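Local coordinates for TolA protein (Vibrio cholerae, PDB 4G7X) that probably links the inner membrane to the outer parts of the cell envelope in the Tol system, its C-terminal domain binding partner proteins in the periplasm, at residues Tyr51-Leu63 / Ala104-Pro118. Sequence-based numbering, arbitrary orientation.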
loop_
_atom_site.group_PDB
_atom_site.type_symbol
_atom_site.label_atom_id
_atom_site.label_comp_id
_atom_site.label_asym_id
_atom_site.label_seq_id
_atom_site.Cartn_x
_atom_site.Cartn_y
_atom_site.Cartn_z
ATOM N N TYR B 51 3.608 -11.088 -13.467
ATOM C CA TYR B 51 3.868 -10.190 -12.341
ATOM C C TYR B 51 2.854 -10.355 -11.218
ATOM O O TYR B 51 3.216 -10.278 -10.045
ATOM C CB TYR B 51 3.985 -8.734 -12.800
ATOM C CG TYR B 51 5.339 -8.420 -13.393
ATOM C CD1 TYR B 51 6.407 -8.045 -12.578
ATOM C CD2 TYR B 51 5.560 -8.519 -14.766
ATOM C CE1 TYR B 51 7.658 -7.773 -13.113
ATOM C CE2 TYR B 51 6.802 -8.240 -15.311
ATOM C CZ TYR B 51 7.847 -7.869 -14.483
ATOM O OH TYR B 51 9.083 -7.599 -15.023
ATOM N N GLY B 52 1.595 -10.603 -11.574
ATOM C CA GLY B 52 0.569 -10.931 -10.582
ATOM C C GLY B 52 1.001 -12.080 -9.685
ATOM O O GLY B 52 0.847 -12.019 -8.463
ATOM N N ALA B 53 1.539 -13.134 -10.296
ATOM C CA ALA B 53 2.048 -14.284 -9.552
ATOM C C ALA B 53 3.254 -13.925 -8.679
ATOM O O ALA B 53 3.367 -14.402 -7.549
ATOM C CB ALA B 53 2.388 -15.421 -10.504
ATOM N N ILE B 54 4.148 -13.084 -9.201
ATOM C CA ILE B 54 5.292 -12.598 -8.428
ATOM C C ILE B 54 4.806 -11.842 -7.186
ATOM O O ILE B 54 5.289 -12.091 -6.075
ATOM C CB ILE B 54 6.242 -11.725 -9.285
ATOM C CG1 ILE B 54 6.980 -12.600 -10.312
ATOM C CG2 ILE B 54 7.243 -10.981 -8.407
ATOM C CD1 ILE B 54 7.679 -11.832 -11.418
ATOM N N TYR B 55 3.837 -10.948 -7.373
ATOM C CA TYR B 55 3.293 -10.152 -6.266
ATOM C C TYR B 55 2.622 -11.014 -5.203
ATOM O O TYR B 55 2.798 -10.782 -4.006
ATOM C CB TYR B 55 2.302 -9.096 -6.765
ATOM C CG TYR B 55 2.851 -8.073 -7.740
ATOM C CD1 TYR B 55 4.225 -7.891 -7.918
ATOM C CD2 TYR B 55 1.982 -7.260 -8.459
ATOM C CE1 TYR B 55 4.706 -6.951 -8.814
ATOM C CE2 TYR B 55 2.455 -6.308 -9.345
ATOM C CZ TYR B 55 3.814 -6.158 -9.518
ATOM O OH TYR B 55 4.278 -5.216 -10.404
ATOM N N THR B 56 1.856 -12.006 -5.651
ATOM C CA THR B 56 1.138 -12.910 -4.759
ATOM C C THR B 56 2.123 -13.724 -3.910
ATOM O O THR B 56 1.900 -13.923 -2.711
ATOM C CB THR B 56 0.178 -13.824 -5.557
ATOM O OG1 THR B 56 -0.696 -13.022 -6.366
ATOM C CG2 THR B 56 -0.662 -14.667 -4.619
ATOM N N GLN B 57 3.224 -14.158 -4.524
ATOM C CA GLN B 57 4.287 -14.867 -3.810
ATOM C C GLN B 57 4.969 -13.977 -2.769
ATOM O O GLN B 57 5.235 -14.420 -1.650
ATOM C CB GLN B 57 5.307 -15.456 -4.797
ATOM C CG GLN B 57 6.587 -16.010 -4.173
ATOM C CD GLN B 57 6.377 -17.262 -3.337
ATOM O OE1 GLN B 57 5.378 -17.967 -3.478
ATOM N NE2 GLN B 57 7.334 -17.548 -2.461
ATOM N N LEU B 58 5.236 -12.723 -3.130
ATOM C CA LEU B 58 5.841 -11.780 -2.185
ATOM C C LEU B 58 4.964 -11.584 -0.951
ATOM O O LEU B 58 5.468 -11.530 0.173
ATOM C CB LEU B 58 6.139 -10.435 -2.853
ATOM C CG LEU B 58 7.333 -10.411 -3.814
ATOM C CD1 LEU B 58 7.347 -9.117 -4.613
ATOM C CD2 LEU B 58 8.646 -10.606 -3.068
ATOM N N ILE B 59 3.655 -11.493 -1.167
ATOM C CA ILE B 59 2.703 -11.342 -0.067
ATOM C C ILE B 59 2.661 -12.618 0.775
ATOM O O ILE B 59 2.725 -12.558 2.005
ATOM C CB ILE B 59 1.299 -10.965 -0.586
ATOM C CG1 ILE B 59 1.353 -9.599 -1.280
ATOM C CG2 ILE B 59 0.279 -10.956 0.551
ATOM C CD1 ILE B 59 0.183 -9.320 -2.196
ATOM N N ARG B 60 2.586 -13.768 0.107
ATOM C CA ARG B 60 2.546 -15.065 0.789
ATOM C C ARG B 60 3.770 -15.315 1.673
ATOM O O ARG B 60 3.641 -15.858 2.774
ATOM C CB ARG B 60 2.370 -16.207 -0.220
ATOM C CG ARG B 60 0.935 -16.403 -0.684
ATOM C CD ARG B 60 0.755 -17.707 -1.453
ATOM N NE ARG B 60 1.205 -17.603 -2.840
ATOM C CZ ARG B 60 2.342 -18.112 -3.310
ATOM N NH1 ARG B 60 2.656 -17.957 -4.587
ATOM N NH2 ARG B 60 3.163 -18.781 -2.508
ATOM N N GLN B 61 4.946 -14.911 1.200
ATOM C CA GLN B 61 6.192 -15.052 1.963
ATOM C C GLN B 61 6.178 -14.307 3.299
ATOM O O GLN B 61 6.845 -14.718 4.249
ATOM C CB GLN B 61 7.386 -14.580 1.133
ATOM C CG GLN B 61 7.862 -15.588 0.102
ATOM C CD GLN B 61 9.093 -15.121 -0.650
ATOM O OE1 GLN B 61 9.966 -15.923 -0.986
ATOM N NE2 GLN B 61 9.174 -13.818 -0.915
ATOM N N ASN B 62 5.422 -13.214 3.361
ATOM C CA ASN B 62 5.344 -12.387 4.563
ATOM C C ASN B 62 4.164 -12.753 5.455
ATOM O O ASN B 62 4.069 -12.295 6.594
ATOM C CB ASN B 62 5.267 -10.908 4.179
ATOM C CG ASN B 62 6.547 -10.403 3.544
ATOM O OD1 ASN B 62 6.532 -9.862 2.440
ATOM N ND2 ASN B 62 7.666 -10.577 4.239
ATOM N N LEU B 63 3.280 -13.593 4.934
ATOM C CA LEU B 63 2.041 -13.937 5.608
ATOM C C LEU B 63 2.293 -14.851 6.802
ATOM O O LEU B 63 2.966 -15.879 6.677
ATOM C CB LEU B 63 1.093 -14.604 4.608
ATOM C CG LEU B 63 -0.385 -14.777 4.941
ATOM C CD1 LEU B 63 -1.097 -13.436 5.033
ATOM C CD2 LEU B 63 -1.027 -15.651 3.878
ATOM N N ALA B 104 -4.352 -10.406 8.314
ATOM C CA ALA B 104 -2.983 -10.890 8.143
ATOM C C ALA B 104 -2.415 -10.475 6.785
ATOM O O ALA B 104 -1.233 -10.153 6.675
ATOM C CB ALA B 104 -2.926 -12.401 8.308
ATOM N N THR B 105 -3.262 -10.487 5.757
ATOM C CA THR B 105 -2.861 -10.073 4.416
ATOM C C THR B 105 -2.459 -8.601 4.378
ATOM O O THR B 105 -1.471 -8.247 3.726
ATOM C CB THR B 105 -3.969 -10.382 3.384
ATOM O OG1 THR B 105 -4.156 -11.800 3.318
ATOM C CG2 THR B 105 -3.603 -9.873 1.988
ATOM N N LYS B 106 -3.217 -7.745 5.061
ATOM C CA LYS B 106 -2.898 -6.319 5.120
ATOM C C LYS B 106 -1.500 -6.082 5.678
ATOM O O LYS B 106 -0.711 -5.338 5.095
ATOM C CB LYS B 106 -3.937 -5.551 5.933
ATOM C CG LYS B 106 -5.218 -5.260 5.170
ATOM C CD LYS B 106 -6.278 -4.688 6.091
ATOM C CE LYS B 106 -5.782 -3.447 6.813
ATOM N NZ LYS B 106 -6.728 -3.054 7.892
ATOM N N ARG B 107 -1.188 -6.726 6.798
ATOM C CA ARG B 107 0.149 -6.612 7.366
ATOM C C ARG B 107 1.211 -7.172 6.416
ATOM O O ARG B 107 2.265 -6.561 6.234
ATOM C CB ARG B 107 0.237 -7.288 8.735
ATOM C CG ARG B 107 1.671 -7.504 9.190
ATOM C CD ARG B 107 1.834 -7.412 10.697
ATOM N NE ARG B 107 1.450 -6.108 11.237
ATOM C CZ ARG B 107 2.108 -5.492 12.216
ATOM N NH1 ARG B 107 1.694 -4.318 12.672
ATOM N NH2 ARG B 107 3.194 -6.048 12.734
ATOM N N ALA B 108 0.921 -8.324 5.808
ATOM C CA ALA B 108 1.849 -8.964 4.868
ATOM C C ALA B 108 2.174 -8.053 3.681
ATOM O O ALA B 108 3.337 -7.920 3.295
ATOM C CB ALA B 108 1.296 -10.302 4.393
ATOM N N VAL B 109 1.150 -7.398 3.135
ATOM C CA VAL B 109 1.338 -6.444 2.041
ATOM C C VAL B 109 2.177 -5.256 2.524
ATOM O O VAL B 109 3.084 -4.812 1.821
ATOM C CB VAL B 109 -0.011 -5.980 1.435
ATOM C CG1 VAL B 109 0.180 -4.857 0.426
ATOM C CG2 VAL B 109 -0.737 -7.142 0.771
ATOM N N ALA B 110 1.895 -4.777 3.738
ATOM C CA ALA B 110 2.648 -3.660 4.317
ATOM C C ALA B 110 4.116 -4.003 4.572
ATOM O O ALA B 110 4.944 -3.107 4.754
ATOM C CB ALA B 110 1.984 -3.189 5.603
ATOM N N GLN B 111 4.436 -5.295 4.576
ATOM C CA GLN B 111 5.792 -5.759 4.868
ATOM C C GLN B 111 6.620 -6.097 3.626
ATOM O O GLN B 111 7.802 -6.416 3.739
ATOM C CB GLN B 111 5.754 -6.953 5.823
ATOM C CG GLN B 111 5.526 -6.574 7.280
ATOM C CD GLN B 111 5.316 -7.786 8.170
ATOM O OE1 GLN B 111 4.770 -8.801 7.734
ATOM N NE2 GLN B 111 5.751 -7.690 9.417
ATOM N N VAL B 112 6.006 -6.024 2.449
ATOM C CA VAL B 112 6.731 -6.234 1.196
ATOM C C VAL B 112 7.663 -5.042 0.976
ATOM O O VAL B 112 7.232 -3.885 1.038
ATOM C CB VAL B 112 5.765 -6.413 0.003
ATOM C CG1 VAL B 112 6.529 -6.455 -1.315
ATOM C CG2 VAL B 112 4.944 -7.683 0.174
ATOM N N ASN B 113 8.946 -5.322 0.743
ATOM C CA ASN B 113 9.936 -4.265 0.533
ATOM C C ASN B 113 9.691 -3.456 -0.736
ATOM O O ASN B 113 9.727 -2.229 -0.710
ATOM C CB ASN B 113 11.356 -4.836 0.535
ATOM C CG ASN B 113 11.843 -5.206 1.925
ATOM O OD1 ASN B 113 11.356 -4.691 2.938
ATOM N ND2 ASN B 113 12.818 -6.105 1.981
ATOM N N SER B 114 9.441 -4.163 -1.837
ATOM C CA SER B 114 9.233 -3.566 -3.153
ATOM C C SER B 114 8.525 -4.561 -4.068
ATOM O O SER B 114 8.645 -5.772 -3.883
ATOM C CB SER B 114 10.576 -3.160 -3.769
ATOM O OG SER B 114 10.404 -2.623 -5.067
ATOM N N PHE B 115 7.781 -4.044 -5.045
ATOM C CA PHE B 115 7.121 -4.875 -6.044
ATOM C C PHE B 115 7.820 -4.601 -7.369
ATOM O O PHE B 115 7.907 -3.448 -7.781
ATOM C CB PHE B 115 5.642 -4.494 -6.157
ATOM C CG PHE B 115 4.849 -4.723 -4.896
ATOM C CD1 PHE B 115 4.110 -5.889 -4.737
ATOM C CD2 PHE B 115 4.823 -3.769 -3.878
ATOM C CE1 PHE B 115 3.369 -6.110 -3.583
ATOM C CE2 PHE B 115 4.085 -3.985 -2.723
ATOM C CZ PHE B 115 3.354 -5.154 -2.579
ATOM N N PRO B 116 8.324 -5.653 -8.042
ATOM C CA PRO B 116 9.055 -5.428 -9.292
ATOM C C PRO B 116 8.172 -4.931 -10.438
ATOM O O PRO B 116 6.978 -5.238 -10.484
ATOM C CB PRO B 116 9.623 -6.813 -9.629
ATOM C CG PRO B 116 9.571 -7.592 -8.353
ATOM C CD PRO B 116 8.365 -7.068 -7.631
ATOM N N LEU B 117 8.773 -4.156 -11.338
ATOM C CA LEU B 117 8.129 -3.712 -12.575
ATOM C C LEU B 117 9.036 -4.003 -13.767
ATOM O O LEU B 117 10.260 -4.016 -13.621
ATOM C CB LEU B 117 7.832 -2.213 -12.533
ATOM C CG LEU B 117 6.728 -1.680 -11.618
ATOM C CD1 LEU B 117 6.757 -0.160 -11.651
ATOM C CD2 LEU B 117 5.354 -2.191 -12.022
ATOM N N PRO B 118 8.442 -4.234 -14.953
ATOM C CA PRO B 118 9.274 -4.414 -16.143
ATOM C C PRO B 118 9.892 -3.096 -16.596
ATOM O O PRO B 118 9.303 -2.031 -16.389
ATOM C CB PRO B 118 8.279 -4.920 -17.190
ATOM C CG PRO B 118 6.962 -4.379 -16.752
ATOM C CD PRO B 118 7.007 -4.402 -15.251
HETATM O O HOH W 1 11.227 -7.125 -13.421
HETATM O O HOH W 2 3.022 -10.448 8.272
#
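Direct hydrogen bonding between helix 51-62 and the chain 104-118 rests on Tyr55, whose OH donates to Pro116 O at 2.7 Å. The carbonyl meets the hydroxyl almost head-on and lies at the edge of the tyrosine ring, near its plane. Two water bridges add to this bond. One water joins Tyr51 OH to Leu117 O; at the far end of the helix another donates to both Asn62 O and Gln111 OE1.

The aromatic contacts lie in the first turns of 51-63, facing 115-118. Phe115 turns its edge onto the face of Tyr55 in a T-shaped pair, centroids 5.4 Å apart and planes at 88°, with Phe115 CD1 lying 3.8 Å from Tyr55 CD1. Tyr51 instead receives Pro118 CD over one ring face, a CH-pi contact 4.0 Å from the centroid.

In the TolA C-terminal domain, the long helix 38-62 and helix 99-110 pack against an antiparallel sheet, and here their short segments cross at 108° with axes 8.1 Å apart. Past the second helix the chain runs along the first into the short strand 115-116, outermost in the sheet of this chain, where Phe115 pairs through its backbone with Ala87 and its ring rests on Leu78 and Leu80.

Aliphatic side chains meet at the crossing and along the chain that follows. At the crossing, the small Ala108 lets the backbones close in, its CB resting 3.6 Å from Ile59 O. With CG1 beside its backbone N (chi1 -63°), Ile59 lies alongside Val109, both pointing the same way, and CD1 meets Val109 CG2; Leu133 of strand 130-135 also touches Ile59. Leu63 CD1 settles over Ala104 and Ala108. Farther along, Val112 CG2 touches Ile59 and Leu58, and the end of Leu58, CD1, meets the CD corner of the Pro116 ring at 3.8 Å.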